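Local coordinates for Blr3880 protein (Bradyrhizobium japonicum, PDB 2OOD) that probably catalyses the zinc-dependent hydrolytic deamination of guanine to xanthine and ammonia, a step of purine degradation, at residues A[258-263]-A[286-291]; A[280-285]-A[317-322]. All blocks are in the same frame, centred on the assembly; numbering follows the deposited sequence.

Contact 1 (A[258-263]-A[286-291])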
loop_
_atom_site.group_PDB
_atom_site.type_symbol
_atom_site.label_atom_id
_atom_site.label_comp_id
_atom_site.label_asym_id
_atom_site.label_seq_id
_atom_site.Cartn_x
_atom_site.Cartn_y
_atom_site.Cartn_z
ATOM N N VAL A 258 -19.895 15.250 21.441
ATOM C CA VAL A 258 -19.260 16.544 21.629
ATOM C C VAL A 258 -19.697 17.520 20.542
ATOM O O VAL A 258 -20.014 18.672 20.830
ATOM C CB VAL A 258 -17.731 16.423 21.586
ATOM C CG1 VAL A 258 -17.096 17.797 21.788
ATOM C CG2 VAL A 258 -17.260 15.444 22.649
ATOM N N TYR A 259 -19.716 17.055 19.293
ATOM C CA TYR A 259 -20.111 17.900 18.170
ATOM C C TYR A 259 -21.606 18.165 18.112
ATOM O O TYR A 259 -22.020 19.200 17.596
ATOM C CB TYR A 259 -19.662 17.286 16.841
ATOM C CG TYR A 259 -18.167 17.139 16.721
ATOM C CD1 TYR A 259 -17.327 18.227 16.898
ATOM C CD2 TYR A 259 -17.591 15.908 16.460
ATOM C CE1 TYR A 259 -15.950 18.088 16.825
ATOM C CE2 TYR A 259 -16.218 15.758 16.382
ATOM C CZ TYR A 259 -15.402 16.849 16.569
ATOM O OH TYR A 259 -14.031 16.696 16.519
ATOM N N GLU A 260 -22.418 17.233 18.610
ATOM C CA GLU A 260 -23.867 17.424 18.601
ATOM C C GLU A 260 -24.252 18.482 19.633
ATOM O O GLU A 260 -25.223 19.220 19.457
ATOM C CB GLU A 260 -24.585 16.116 18.923
ATOM C CG GLU A 260 -24.507 15.070 17.839
ATOM C CD GLU A 260 -24.948 13.704 18.331
ATOM O OE1 GLU A 260 -24.326 13.190 19.292
ATOM O OE2 GLU A 260 -25.910 13.146 17.758
ATOM N N LYS A 261 -23.485 18.548 20.713
ATOM C CA LYS A 261 -23.735 19.517 21.768
ATOM C C LYS A 261 -23.729 20.917 21.176
ATOM O O LYS A 261 -24.300 21.842 21.746
ATOM C CB LYS A 261 -22.656 19.408 22.859
ATOM C CG LYS A 261 -22.704 20.507 23.926
ATOM C CD LYS A 261 -21.508 20.432 24.885
ATOM C CE LYS A 261 -21.535 21.573 25.905
ATOM N NZ LYS A 261 -20.264 21.738 26.696
ATOM N N PHE A 262 -23.094 21.070 20.019
ATOM C CA PHE A 262 -23.010 22.374 19.379
ATOM C C PHE A 262 -23.663 22.449 18.002
ATOM O O PHE A 262 -23.320 23.312 17.198
ATOM C CB PHE A 262 -21.548 22.791 19.278
ATOM C CG PHE A 262 -20.865 22.918 20.610
ATOM C CD1 PHE A 262 -20.930 24.108 21.333
ATOM C CD2 PHE A 262 -20.149 21.849 21.147
ATOM C CE1 PHE A 262 -20.288 24.233 22.575
ATOM C CE2 PHE A 262 -19.505 21.963 22.388
ATOM C CZ PHE A 262 -19.575 23.158 23.100
ATOM N N ASP A 263 -24.608 21.552 17.738
ATOM C CA ASP A 263 -25.331 21.513 16.459
ATOM C C ASP A 263 -24.463 21.452 15.205
ATOM O O ASP A 263 -24.872 21.935 14.147
ATOM C CB ASP A 263 -26.261 22.722 16.327
ATOM C CG ASP A 263 -27.211 22.854 17.492
ATOM O OD1 ASP A 263 -27.945 21.879 17.773
ATOM O OD2 ASP A 263 -27.221 23.935 18.120
ATOM N N SER A 286 -26.281 8.637 10.404
ATOM C CA SER A 286 -27.151 8.229 9.314
ATOM C C SER A 286 -28.462 9.009 9.394
ATOM O O SER A 286 -28.970 9.508 8.387
ATOM C CB SER A 286 -27.431 6.727 9.404
ATOM O OG SER A 286 -28.347 6.310 8.407
ATOM N N LYS A 287 -28.995 9.121 10.607
ATOM C CA LYS A 287 -30.249 9.825 10.854
ATOM C C LYS A 287 -30.160 11.329 10.581
ATOM O O LYS A 287 -31.019 11.884 9.901
ATOM C CB LYS A 287 -30.689 9.574 12.299
ATOM C CG LYS A 287 -32.033 10.170 12.685
ATOM C CD LYS A 287 -33.173 9.580 11.855
ATOM C CE LYS A 287 -34.529 9.705 12.582
ATOM N NZ LYS A 287 -34.933 11.122 12.906
ATOM N N LYS A 288 -29.128 11.985 11.103
ATOM C CA LYS A 288 -28.970 13.424 10.902
ATOM C C LYS A 288 -28.417 13.800 9.521
ATOM O O LYS A 288 -28.432 14.973 9.138
ATOM C CB LYS A 288 -28.062 14.022 11.983
ATOM C CG LYS A 288 -28.573 13.849 13.407
ATOM C CD LYS A 288 -27.818 14.765 14.361
ATOM C CE LYS A 288 -28.303 14.631 15.800
ATOM N NZ LYS A 288 -28.164 13.223 16.274
ATOM N N GLY A 289 -27.920 12.809 8.784
ATOM C CA GLY A 289 -27.379 13.068 7.461
ATOM C C GLY A 289 -25.915 13.468 7.431
ATOM O O GLY A 289 -25.428 13.958 6.411
ATOM N N ALA A 290 -25.209 13.275 8.540
ATOM C CA ALA A 290 -23.794 13.614 8.607
ATOM C C ALA A 290 -22.991 12.536 7.876
ATOM O O ALA A 290 -23.479 11.425 7.670
ATOM C CB ALA A 290 -23.354 13.715 10.056
ATOM N N ALA A 291 -21.762 12.856 7.484
ATOM C CA ALA A 291 -20.945 11.893 6.756
ATOM C C ALA A 291 -19.612 11.596 7.415
ATOM O O ALA A 291 -19.074 12.419 8.145
ATOM C CB ALA A 291 -20.716 12.390 5.338
#
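Glu260 and Lys288 alone join 258-263 to 286-291, through a salt bridge between the C-terminal ends of two helices on the outside of the TIM-barrel-like amidohydrolase domain. Helix 255-260 carries the acid and helix 279-288 the base. The backbones stay well apart, with Glu260 CA and Lys288 CA, the nearest pair of alpha carbons, separated by 10.1 Å, so the gap is spanned by side chains and little surface is buried.

The ionic interaction is a bond from Lys288 NZ to Glu260 OE2 of 2.7 Å, the ammonium nitrogen meeting the oxygen nearly along its C-O axis. The two chains cross at about a right angle. Lys288 runs extended as far as CE and then bends at its last torsion (chi4 58°), which turns NZ to the carboxylate and leaves Lys288 CE 3.4 Å from Glu260 OE2. The second oxygen, Glu260 OE1, forms a salt bridge with Arg284, one turn before Lys288 on the same helix. One carboxylate is thereby gripped by two cations from a single helix, an arrangement that would probably stabilise its ionised form.

Backbone geometry shapes the ends from which these groups reach out. At the end of helix 279-288, Gly289 is the first residue to leave helical geometry, and its positive phi (87°) lets the chain turn toward strand 291-294. The neighbour of Glu260 in the chain, Tyr259, is buried, and its hydroxyl hydrogen-bonds to the backbone O of zinc ligand His234. Helix 255-260 closes in a Schellman motif, with Asp263, at positive phi, as the C-prime residue and Asp263 N 3.0 Å from Glu260 O.

Contact 2 (A[280-285]-A[317-322])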
loop_
_atom_site.group_PDB
_atom_site.type_symbol
_atom_site.label_atom_id
_atom_site.label_comp_id
_atom_site.label_asym_id
_atom_site.label_seq_id
_atom_site.Cartn_x
_atom_site.Cartn_y
_atom_site.Cartn_z
ATOM N N ASN A 280 -24.153 2.993 17.587
ATOM C CA ASN A 280 -25.083 4.042 17.957
ATOM C C ASN A 280 -24.665 5.332 17.257
ATOM O O ASN A 280 -25.496 6.032 16.674
ATOM C CB ASN A 280 -25.077 4.237 19.478
ATOM C CG ASN A 280 -26.000 5.352 19.924
ATOM O OD1 ASN A 280 -27.158 5.410 19.514
ATOM N ND2 ASN A 280 -25.495 6.242 20.770
ATOM N N GLU A 281 -23.373 5.639 17.309
ATOM C CA GLU A 281 -22.865 6.842 16.666
ATOM C C GLU A 281 -23.107 6.779 15.159
ATOM O O GLU A 281 -23.462 7.780 14.544
ATOM C CB GLU A 281 -21.374 7.030 16.982
ATOM C CG GLU A 281 -21.125 7.525 18.406
ATOM C CD GLU A 281 -19.651 7.601 18.764
ATOM O OE1 GLU A 281 -18.977 6.549 18.720
ATOM O OE2 GLU A 281 -19.167 8.709 19.092
ATOM N N PHE A 282 -22.931 5.606 14.561
ATOM C CA PHE A 282 -23.172 5.472 13.133
ATOM C C PHE A 282 -24.646 5.739 12.857
ATOM O O PHE A 282 -24.979 6.516 11.964
ATOM C CB PHE A 282 -22.804 4.071 12.635
ATOM C CG PHE A 282 -21.360 3.921 12.235
ATOM C CD1 PHE A 282 -20.800 4.744 11.267
ATOM C CD2 PHE A 282 -20.567 2.928 12.793
ATOM C CE1 PHE A 282 -19.470 4.576 10.858
ATOM C CE2 PHE A 282 -19.235 2.757 12.385
ATOM C CZ PHE A 282 -18.695 3.585 11.415
ATOM N N ARG A 283 -25.532 5.101 13.622
ATOM C CA ARG A 283 -26.962 5.295 13.422
ATOM C C ARG A 283 -27.372 6.756 13.559
ATOM O O ARG A 283 -28.217 7.230 12.810
ATOM C CB ARG A 283 -27.781 4.442 14.397
ATOM C CG ARG A 283 -27.854 2.955 14.046
ATOM C CD ARG A 283 -28.956 2.237 14.844
ATOM N NE ARG A 283 -28.810 2.444 16.290
ATOM C CZ ARG A 283 -28.035 1.709 17.090
ATOM N NH1 ARG A 283 -27.331 0.689 16.595
ATOM N NH2 ARG A 283 -27.935 2.018 18.382
ATOM N N ARG A 284 -26.781 7.470 14.510
ATOM C CA ARG A 284 -27.122 8.873 14.711
ATOM C C ARG A 284 -26.735 9.709 13.496
ATOM O O ARG A 284 -27.507 10.558 13.045
ATOM C CB ARG A 284 -26.432 9.427 15.961
ATOM C CG ARG A 284 -26.774 8.680 17.236
ATOM C CD ARG A 284 -26.983 9.631 18.379
ATOM N NE ARG A 284 -25.767 10.339 18.756
ATOM C CZ ARG A 284 -24.747 9.777 19.394
ATOM N NH1 ARG A 284 -24.799 8.493 19.720
ATOM N NH2 ARG A 284 -23.688 10.502 19.728
HETATM N N MSE A 285 -25.537 9.477 12.968
HETATM C CA MSE A 285 -25.081 10.220 11.798
HETATM C C MSE A 285 -25.992 9.918 10.612
HETATM O O MSE A 285 -26.432 10.823 9.906
HETATM C CB MSE A 285 -23.642 9.845 11.464
HETATM C CG MSE A 285 -22.671 10.183 12.573
HETATM SE SE MSE A 285 -20.843 9.660 12.132
HETATM C CE MSE A 285 -20.419 11.134 10.920
ATOM N N HIS A 317 -29.172 1.511 8.189
ATOM C CA HIS A 317 -28.683 2.755 8.776
ATOM C C HIS A 317 -27.488 3.256 7.971
ATOM O O HIS A 317 -26.422 3.535 8.524
ATOM C CB HIS A 317 -28.270 2.514 10.229
ATOM C CG HIS A 317 -29.364 1.943 11.079
ATOM N ND1 HIS A 317 -30.347 2.722 11.651
ATOM C CD2 HIS A 317 -29.641 0.665 11.433
ATOM C CE1 HIS A 317 -31.180 1.947 12.324
ATOM N NE2 HIS A 317 -30.774 0.696 12.208
ATOM N N ARG A 318 -27.684 3.366 6.660
ATOM C CA ARG A 318 -26.642 3.809 5.745
ATOM C C ARG A 318 -26.078 5.172 6.124
ATOM O O ARG A 318 -26.812 6.125 6.349
ATOM C CB ARG A 318 -27.192 3.824 4.317
ATOM C CG ARG A 318 -26.160 4.067 3.238
ATOM C CD ARG A 318 -24.932 3.187 3.413
ATOM N NE ARG A 318 -23.837 3.610 2.542
ATOM C CZ ARG A 318 -23.750 3.277 1.261
ATOM N NH1 ARG A 318 -24.693 2.511 0.722
ATOM N NH2 ARG A 318 -22.736 3.712 0.521
ATOM N N VAL A 319 -24.755 5.239 6.213
ATOM C CA VAL A 319 -24.053 6.465 6.561
ATOM C C VAL A 319 -23.405 7.020 5.297
ATOM O O VAL A 319 -22.827 6.263 4.519
ATOM C CB VAL A 319 -22.944 6.194 7.612
ATOM C CG1 VAL A 319 -22.155 7.456 7.892
ATOM C CG2 VAL A 319 -23.559 5.672 8.887
ATOM N N LYS A 320 -23.518 8.331 5.087
ATOM C CA LYS A 320 -22.924 8.979 3.924
ATOM C C LYS A 320 -21.412 9.020 4.076
ATOM O O LYS A 320 -20.901 9.308 5.158
ATOM C CB LYS A 320 -23.472 10.396 3.775
ATOM C CG LYS A 320 -24.890 10.428 3.246
ATOM C CD LYS A 320 -25.418 11.846 3.158
ATOM C CE LYS A 320 -26.793 11.877 2.528
ATOM N NZ LYS A 320 -26.742 11.237 1.189
HETATM N N MSE A 321 -20.699 8.737 2.989
HETATM C CA MSE A 321 -19.239 8.709 3.014
HETATM C C MSE A 321 -18.530 9.336 1.828
HETATM O O MSE A 321 -19.123 9.640 0.798
HETATM C CB MSE A 321 -18.737 7.271 3.072
HETATM C CG MSE A 321 -18.741 6.599 4.414
HETATM SE SE MSE A 321 -17.763 4.916 4.210
HETATM C CE MSE A 321 -19.129 3.876 3.266
ATOM N N SER A 322 -17.222 9.470 1.998
ATOM C CA SER A 322 -16.320 9.974 0.979
ATOM C C SER A 322 -15.014 9.355 1.443
ATOM O O SER A 322 -14.773 9.288 2.640
ATOM C CB SER A 322 -16.236 11.509 1.005
ATOM O OG SER A 322 -15.594 11.990 2.169
HETATM O O HOH W 1 -30.608 5.521 11.785
#
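Arg283 lays its aliphatic chain over one face of the His317 imidazole, forming a CH-pi contact with CD over the ring centre. Arg283 CD lies 3.4 Å from the centroid of the His317 ring and 12° off its normal, while Arg283 CG rests 3.5 Å from His317 CG. The two side chains run side by side in the same direction. A bend at chi3 (-54°) turns the guanidinium out of line with the chain, and its plane stands 70° from that of the imidazole.

Apolar packing lies deeper, where helix 279-288 sits against the chain entering strand 320-323 of the TIM-barrel-like domain, a strand that pairs in parallel with 291-294. Val319 points its CG2 at the helix, 3.8 Å from Phe282 CD1 and 3.5 Å from Phe282 O; the Phe282 side chain also touches Arg311 and Ala312 of helix 309-312.

No direct hydrogen bond crosses between the segments; a water makes the polar link. It lies at the edge of the imidazole, in the ring plane, 2.8 Å from His317 ND1, and donates to Arg283 O at 3.1 Å.

In the fold
Helix 279-288 takes part in both contacts, meeting helix 255-260 in contact 1 and the approach to strand 320-323 in contact 2. Contact 1 is a surface contact that rests on a single hydrogen-bonded salt bridge; contact 2 is partly buried, adding apolar packing and a water bridge to a ring-face contact, and encloses about three times the area. Their centres lie about 10 Å apart. The second cation on the carboxylate of contact 1 comes from 280-285, a segment of contact 2, and Ser286 OG probably hydrogen-bonds to Arg318 O, at 2.6 Å. Ala291 CB also packs against Lys320 O, where the parallel neighbours 291-294 and 320-323 run side by side.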